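Local coordinates for protein genome packaging NTPase B204 (Sulfolobus turreted icosahedral virus 2, PDB 4KFS) that probably hydrolyses nucleoside triphosphates to drive packaging of the viral genome, as a likely P-loop NTPase, at residues V7-R12 with G132-T137; G54-S59 with Y68-D73; A87-S92 with R127-G132. All coordinates share one frame; numbering follows the deposited sequence.

Interaction 1 (V7-R12 with G132-T137)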
# COMPACT_ATOMS: atom_id res chain seq x y z
N VAL A 7 -1.30 -3.00 -4.44
CA VAL A 7 0.12 -3.25 -4.29
C VAL A 7 0.47 -3.30 -2.81
O VAL A 7 0.16 -2.37 -2.06
CB VAL A 7 0.93 -2.15 -4.97
CG1 VAL A 7 2.41 -2.41 -4.81
CG2 VAL A 7 0.54 -2.03 -6.44
N VAL A 8 1.12 -4.38 -2.39
CA VAL A 8 1.59 -4.48 -1.01
C VAL A 8 3.12 -4.44 -0.97
O VAL A 8 3.78 -5.17 -1.69
CB VAL A 8 1.10 -5.76 -0.33
CG1 VAL A 8 1.50 -5.77 1.16
CG2 VAL A 8 -0.39 -5.89 -0.50
N LEU A 9 3.65 -3.55 -0.12
CA LEU A 9 5.08 -3.38 0.07
C LEU A 9 5.48 -3.91 1.44
O LEU A 9 4.90 -3.54 2.46
CB LEU A 9 5.44 -1.89 0.02
CG LEU A 9 5.67 -1.25 -1.34
CD1 LEU A 9 4.36 -1.12 -2.09
CD2 LEU A 9 6.33 0.11 -1.18
N VAL A 10 6.47 -4.78 1.47
CA VAL A 10 6.94 -5.36 2.72
C VAL A 10 8.45 -5.20 2.85
O VAL A 10 9.21 -5.67 2.00
CB VAL A 10 6.58 -6.85 2.83
CG1 VAL A 10 6.91 -7.37 4.23
CG2 VAL A 10 5.11 -7.06 2.52
N GLY A 11 8.88 -4.52 3.90
CA GLY A 11 10.29 -4.37 4.19
C GLY A 11 10.50 -3.60 5.48
O GLY A 11 9.64 -2.81 5.88
N ARG A 12 11.64 -3.82 6.12
CA ARG A 12 11.93 -3.16 7.39
C ARG A 12 12.29 -1.69 7.24
O ARG A 12 12.38 -1.15 6.12
CB ARG A 12 13.05 -3.92 8.11
CG ARG A 12 12.67 -5.34 8.56
CD ARG A 12 13.90 -6.21 8.67
NE ARG A 12 13.78 -7.28 9.66
CZ ARG A 12 13.17 -8.44 9.45
NH1 ARG A 12 12.60 -8.68 8.27
NH2 ARG A 12 13.11 -9.36 10.41
N GLY A 132 -7.21 2.28 -6.39
CA GLY A 132 -6.08 1.40 -6.19
C GLY A 132 -5.62 1.48 -4.74
O GLY A 132 -5.99 2.42 -4.01
N LEU A 133 -4.82 0.52 -4.30
CA LEU A 133 -4.23 0.55 -2.97
C LEU A 133 -2.73 0.29 -3.02
O LEU A 133 -2.28 -0.62 -3.72
CB LEU A 133 -4.85 -0.50 -2.06
CG LEU A 133 -6.25 -0.37 -1.48
CD1 LEU A 133 -6.59 -1.70 -0.82
CD2 LEU A 133 -6.34 0.75 -0.44
N ILE A 134 -1.98 1.09 -2.29
CA ILE A 134 -0.60 0.77 -1.99
C ILE A 134 -0.48 0.67 -0.47
O ILE A 134 -0.67 1.66 0.26
CB ILE A 134 0.35 1.85 -2.54
CG1 ILE A 134 0.30 1.87 -4.07
CG2 ILE A 134 1.75 1.60 -2.05
CD1 ILE A 134 1.13 2.97 -4.72
N LEU A 135 -0.22 -0.53 0.01
CA LEU A 135 -0.15 -0.80 1.44
C LEU A 135 1.28 -1.14 1.80
O LEU A 135 1.89 -1.99 1.16
CB LEU A 135 -1.03 -1.99 1.81
CG LEU A 135 -2.52 -1.99 1.48
CD1 LEU A 135 -3.17 -3.22 2.08
CD2 LEU A 135 -3.20 -0.71 1.97
N SER A 136 1.84 -0.50 2.82
CA SER A 136 3.19 -0.89 3.22
C SER A 136 3.21 -1.36 4.66
O SER A 136 2.40 -0.92 5.49
CB SER A 136 4.23 0.22 2.97
OG SER A 136 4.16 1.24 3.95
N THR A 137 4.11 -2.30 4.94
CA THR A 137 4.26 -2.83 6.28
C THR A 137 5.69 -3.28 6.52
O THR A 137 6.44 -3.51 5.58
CB THR A 137 3.28 -3.99 6.55
OG1 THR A 137 3.52 -4.52 7.86
CG2 THR A 137 3.44 -5.10 5.52
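Strand 6-10, which leads into the probable P-loop, pairs in parallel with strand 131-137 at the centre of the sheet, V7 facing I134, V8 L135, L9 S136 and V10 T137. The bonds are a regular ladder: V7 N reaches L133 O at 2.7 Å with an N-H...O angle of 179°, L135 N gives to V7 O, L9 N to L135 O and T137 N to L9 O. The CA hydrogens of I134 and S136 add weaker contacts to V7 O and L9 O, S136 CA lying 3.2 Å from L9 O. The ladder runs one step beyond the strand, where G11 N meets T137 O at 3.1 Å. This is consistent with the strand-loop-helix start of a P-loop domain: G11 would be the first glycine of a Walker A motif, and K17, its probable lysine, bonds through NZ to G11 O and, weakly, to T137 O. On the face carrying V7, L9, I134 and S136, the L9 and I134 side chains cross obliquely, L9 CD1 lying 3.8 Å from I134 CG2, and L9 CB is equally far from S136 CB. Helix 17-31 covers this side through K17, I21 and F25, while S136 OG is bonded to D103 O. On the other face V10 and T137 lie side by side, CG2 to CG2 at 4.0 Å. T137 chi1 of 177° turns OG1 anti to the backbone N and leaves the methyl between N and the carbonyl carbon, beside V10. Helix 145-150 packs over V8, V10 and L135.

Interaction 2 (G54-S59 with Y68-D73)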
# COMPACT_ATOMS: atom_id res chain seq x y z
N GLY A 54 1.53 16.46 -1.44
CA GLY A 54 0.15 16.81 -1.72
C GLY A 54 -0.43 17.85 -0.78
O GLY A 54 0.26 18.35 0.12
N TYR A 55 -1.69 18.19 -1.01
CA TYR A 55 -2.40 19.12 -0.16
C TYR A 55 -2.65 18.47 1.19
O TYR A 55 -3.23 17.38 1.25
CB TYR A 55 -3.73 19.54 -0.79
CG TYR A 55 -4.44 20.62 -0.01
CD1 TYR A 55 -4.17 21.97 -0.24
CD2 TYR A 55 -5.37 20.31 0.98
CE1 TYR A 55 -4.82 22.97 0.47
CE2 TYR A 55 -6.02 21.30 1.70
CZ TYR A 55 -5.73 22.63 1.44
OH TYR A 55 -6.37 23.62 2.16
N ASN A 56 -2.23 19.13 2.27
CA ASN A 56 -2.45 18.61 3.62
C ASN A 56 -3.88 18.85 4.12
O ASN A 56 -4.17 19.89 4.72
CB ASN A 56 -1.41 19.18 4.59
CG ASN A 56 0.01 18.69 4.29
OD1 ASN A 56 0.55 17.86 5.03
ND2 ASN A 56 0.60 19.19 3.22
N ALA A 57 -4.76 17.89 3.87
CA ALA A 57 -6.19 17.98 4.21
C ALA A 57 -6.46 18.19 5.70
O ALA A 57 -5.76 17.65 6.55
CB ALA A 57 -6.91 16.72 3.75
N THR A 58 -7.50 18.96 6.01
CA THR A 58 -7.86 19.18 7.40
C THR A 58 -9.32 18.81 7.67
O THR A 58 -9.84 19.06 8.76
CB THR A 58 -7.56 20.63 7.84
OG1 THR A 58 -8.18 21.55 6.94
CG2 THR A 58 -6.05 20.90 7.84
N SER A 59 -9.96 18.20 6.68
CA SER A 59 -11.36 17.80 6.78
C SER A 59 -11.67 16.77 5.70
O SER A 59 -10.95 16.65 4.71
CB SER A 59 -12.27 19.00 6.58
OG SER A 59 -12.30 19.38 5.22
N TYR A 68 -4.44 15.86 -5.17
CA TYR A 68 -3.35 15.15 -4.55
C TYR A 68 -3.40 15.52 -3.09
O TYR A 68 -3.24 16.68 -2.73
CB TYR A 68 -2.02 15.56 -5.17
CG TYR A 68 -1.93 15.18 -6.63
CD1 TYR A 68 -1.65 13.87 -7.00
CD2 TYR A 68 -2.13 16.12 -7.63
CE1 TYR A 68 -1.57 13.50 -8.33
CE2 TYR A 68 -2.04 15.76 -8.97
CZ TYR A 68 -1.77 14.45 -9.31
OH TYR A 68 -1.69 14.08 -10.63
N VAL A 69 -3.65 14.55 -2.24
CA VAL A 69 -4.01 14.88 -0.89
C VAL A 69 -3.32 14.00 0.13
O VAL A 69 -3.12 12.79 -0.07
CB VAL A 69 -5.56 14.91 -0.73
CG1 VAL A 69 -6.17 13.55 -1.02
CG2 VAL A 69 -5.96 15.40 0.64
N VAL A 70 -2.91 14.65 1.22
CA VAL A 70 -2.26 13.99 2.33
C VAL A 70 -3.15 14.09 3.56
O VAL A 70 -3.59 15.18 3.94
CB VAL A 70 -0.87 14.62 2.60
CG1 VAL A 70 -0.15 13.87 3.71
CG2 VAL A 70 -0.04 14.57 1.32
N VAL A 71 -3.46 12.94 4.14
CA VAL A 71 -4.30 12.87 5.32
C VAL A 71 -3.46 12.56 6.54
O VAL A 71 -2.68 11.61 6.54
CB VAL A 71 -5.39 11.78 5.17
CG1 VAL A 71 -6.30 11.80 6.38
CG2 VAL A 71 -6.20 11.99 3.90
N TYR A 72 -3.58 13.39 7.57
CA TYR A 72 -2.91 13.11 8.83
C TYR A 72 -3.82 12.22 9.65
O TYR A 72 -4.81 12.67 10.20
CB TYR A 72 -2.62 14.40 9.60
N ASP A 73 -3.48 10.94 9.72
CA ASP A 73 -4.27 10.00 10.49
C ASP A 73 -3.63 9.80 11.85
O ASP A 73 -2.79 8.91 12.03
CB ASP A 73 -4.39 8.67 9.76
CG ASP A 73 -5.32 7.70 10.48
OD1 ASP A 73 -6.17 8.17 11.26
OD2 ASP A 73 -5.19 6.47 10.28
O HOH W 1 -3.16 16.59 7.05
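Y55 grips strand 68-72 with both of its backbone polar atoms: its N donates to Y68 O at 2.8 Å, and its O receives V70 N at 2.7 Å. In both bonds the donor stands well off the carbonyl plane, by 31° at Y68 O and 35° at Y55 O. A57 N then closes on V70 O at 3.0 Å, with a more bent N-H...O angle of 139°. Beside this short parallel ladder, A57 CB presses on V69 CG2 at 3.5 Å; that methyl stands anti to the V69 backbone N and also touches Y55 O. Across the strand, V70 CG2 lies 3.7 Å from G54 N, and G54 CA packs close against Y68 O. A water donates to A57 O at 2.9 Å and only weakly bridges to V70 O and Y72 N as the chains part. Further out, helix 60-65 completes the beta-alpha-beta unit, its D62 meeting Y55 and A57, and the Y55 ring forms a cation-pi pair with K66. On the other edge of strand 68-72 the V69 backbone bonds to Y36 and I38 of strand 35-40. Three backbone bonds and one close methyl pair thus fasten a short edge strand, with a water only loosely bridging where direct pairing ends.

Interaction 3 (A87-S92 with R127-G132)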
# COMPACT_ATOMS: atom_id res chain seq x y z
N ALA A 87 -14.94 8.81 1.90
CA ALA A 87 -14.43 10.06 1.30
C ALA A 87 -13.63 9.76 0.03
O ALA A 87 -13.69 10.51 -0.96
CB ALA A 87 -13.55 10.81 2.29
N SER A 88 -12.88 8.67 0.07
CA SER A 88 -12.00 8.35 -1.04
C SER A 88 -12.82 7.90 -2.24
O SER A 88 -12.47 8.20 -3.39
CB SER A 88 -10.98 7.28 -0.64
OG SER A 88 -10.08 7.79 0.34
N LYS A 89 -13.93 7.20 -1.99
CA LYS A 89 -14.81 6.80 -3.08
C LYS A 89 -15.40 8.01 -3.80
O LYS A 89 -15.52 8.03 -5.03
CB LYS A 89 -15.91 5.85 -2.59
CG LYS A 89 -15.38 4.44 -2.26
CD LYS A 89 -16.51 3.42 -2.13
CE LYS A 89 -17.30 3.62 -0.84
NZ LYS A 89 -18.32 2.54 -0.64
N LEU A 90 -15.75 9.04 -3.03
CA LEU A 90 -16.30 10.27 -3.60
C LEU A 90 -15.21 11.02 -4.34
O LEU A 90 -15.45 11.61 -5.39
CB LEU A 90 -16.93 11.11 -2.50
CG LEU A 90 -18.18 10.42 -1.93
CD1 LEU A 90 -18.59 10.98 -0.58
CD2 LEU A 90 -19.32 10.51 -2.92
N HIS A 91 -14.01 10.97 -3.79
CA HIS A 91 -12.85 11.54 -4.47
C HIS A 91 -12.65 10.95 -5.88
O HIS A 91 -12.43 11.70 -6.83
CB HIS A 91 -11.59 11.33 -3.62
CG HIS A 91 -10.33 11.73 -4.32
ND1 HIS A 91 -9.61 12.85 -3.97
CD2 HIS A 91 -9.65 11.15 -5.34
CE1 HIS A 91 -8.55 12.95 -4.75
NE2 HIS A 91 -8.56 11.94 -5.60
N SER A 92 -12.72 9.63 -6.01
CA SER A 92 -12.49 9.02 -7.32
C SER A 92 -13.64 9.20 -8.30
O SER A 92 -13.47 9.02 -9.49
CB SER A 92 -12.10 7.54 -7.20
OG SER A 92 -13.16 6.77 -6.67
N ARG A 127 -11.58 -2.06 -7.50
CA ARG A 127 -11.72 -1.61 -8.88
C ARG A 127 -13.11 -1.04 -9.14
O ARG A 127 -13.25 -0.01 -9.80
CB ARG A 127 -11.38 -2.73 -9.88
CG ARG A 127 -10.02 -3.41 -9.63
CD ARG A 127 -9.36 -3.85 -10.93
NE ARG A 127 -8.45 -4.99 -10.75
CZ ARG A 127 -7.12 -4.92 -10.79
NH1 ARG A 127 -6.50 -3.76 -11.01
NH2 ARG A 127 -6.40 -6.02 -10.62
N HIS A 128 -14.13 -1.70 -8.62
CA HIS A 128 -15.48 -1.15 -8.69
C HIS A 128 -15.56 0.21 -8.02
O HIS A 128 -16.29 1.09 -8.47
CB HIS A 128 -16.52 -2.08 -8.06
CG HIS A 128 -17.89 -1.49 -8.01
ND1 HIS A 128 -18.33 -0.72 -6.96
CD2 HIS A 128 -18.91 -1.53 -8.90
CE1 HIS A 128 -19.57 -0.32 -7.19
NE2 HIS A 128 -19.94 -0.79 -8.37
N ALA A 129 -14.80 0.39 -6.94
CA ALA A 129 -14.82 1.64 -6.19
C ALA A 129 -13.95 2.73 -6.80
O ALA A 129 -13.96 3.86 -6.33
CB ALA A 129 -14.40 1.40 -4.74
N GLY A 130 -13.20 2.37 -7.84
CA GLY A 130 -12.31 3.32 -8.52
C GLY A 130 -11.05 3.67 -7.74
O GLY A 130 -10.50 4.77 -7.89
N LEU A 131 -10.58 2.73 -6.91
CA LEU A 131 -9.50 3.01 -5.98
C LEU A 131 -8.42 1.93 -5.98
O LEU A 131 -8.69 0.79 -5.59
CB LEU A 131 -10.03 3.18 -4.56
CG LEU A 131 -10.91 4.41 -4.26
CD1 LEU A 131 -11.53 4.28 -2.89
CD2 LEU A 131 -10.08 5.66 -4.32
N GLY A 132 -7.21 2.28 -6.39
CA GLY A 132 -6.08 1.40 -6.19
C GLY A 132 -5.62 1.48 -4.74
O GLY A 132 -5.99 2.42 -4.01
O HOH W 2 -15.85 5.41 -6.32
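L131, at the start of strand 131-137, lies against helix 80-95, its branched end on the helical turn S88-S92. From CB the chain leaves with CG anti to the carbonyl carbon (chi1 -68°), which carries CG to 4.1 Å from S92 OG. Its two methyls then divide the helix surface. CD1 meets S88 CB at 3.8 Å and touches K89 N and K89 CG, the lysine chain crossing the leucine at about a right angle. CD2 lies 3.6 Å from S88 O and also meets S92 CB. K89 continues past the leucine, its CD 3.9 Å from A129 CB, before the chain bends at chi3 and NZ forms a salt bridge with E121. S92 faces the beta turn directly. Its OG, set between the backbone N and the carbonyl carbon at chi1 65°, has A129 O at 3.0 Å and K89 O at 3.1 Å; its single proton could serve either acceptor. S92 CB packs 3.3 Å from G130 O. A water donates to K89 O; its approach to A129 O is too short to be trusted. W85, one turn earlier in the helix, packs on both A129 and L131. R127-G130 is a type I beta turn feeding a parallel strand, and helix 80-95 packs beside it against the sheet, the helix-on-sheet layering of an alpha/beta fold, consistent with a P-loop NTPase.

All three contacts reach the same mixed sheet, interactions 1 and 2 as strand pairs and interaction 3 as a helix packed at a strand entry. Interactions 1 and 3 share G132 and strand 131-137, and their centres are about 18 Å apart. Interaction 2 lies on the outer edge of the sheet, its centre about 19 Å from that of interaction 1. Strand 68-72 leads on to helix 80-95, and the nearest atoms of interactions 2 and 3 are about 4 Å apart, without touching. At interaction 1, R12 touches the bound AMP, and the G11 position lies about 7 Å from it. D73, at the end of interaction 2, binds the zinc ion with D39, H41 and H108; the L135 side chain is about 9 Å from that ion.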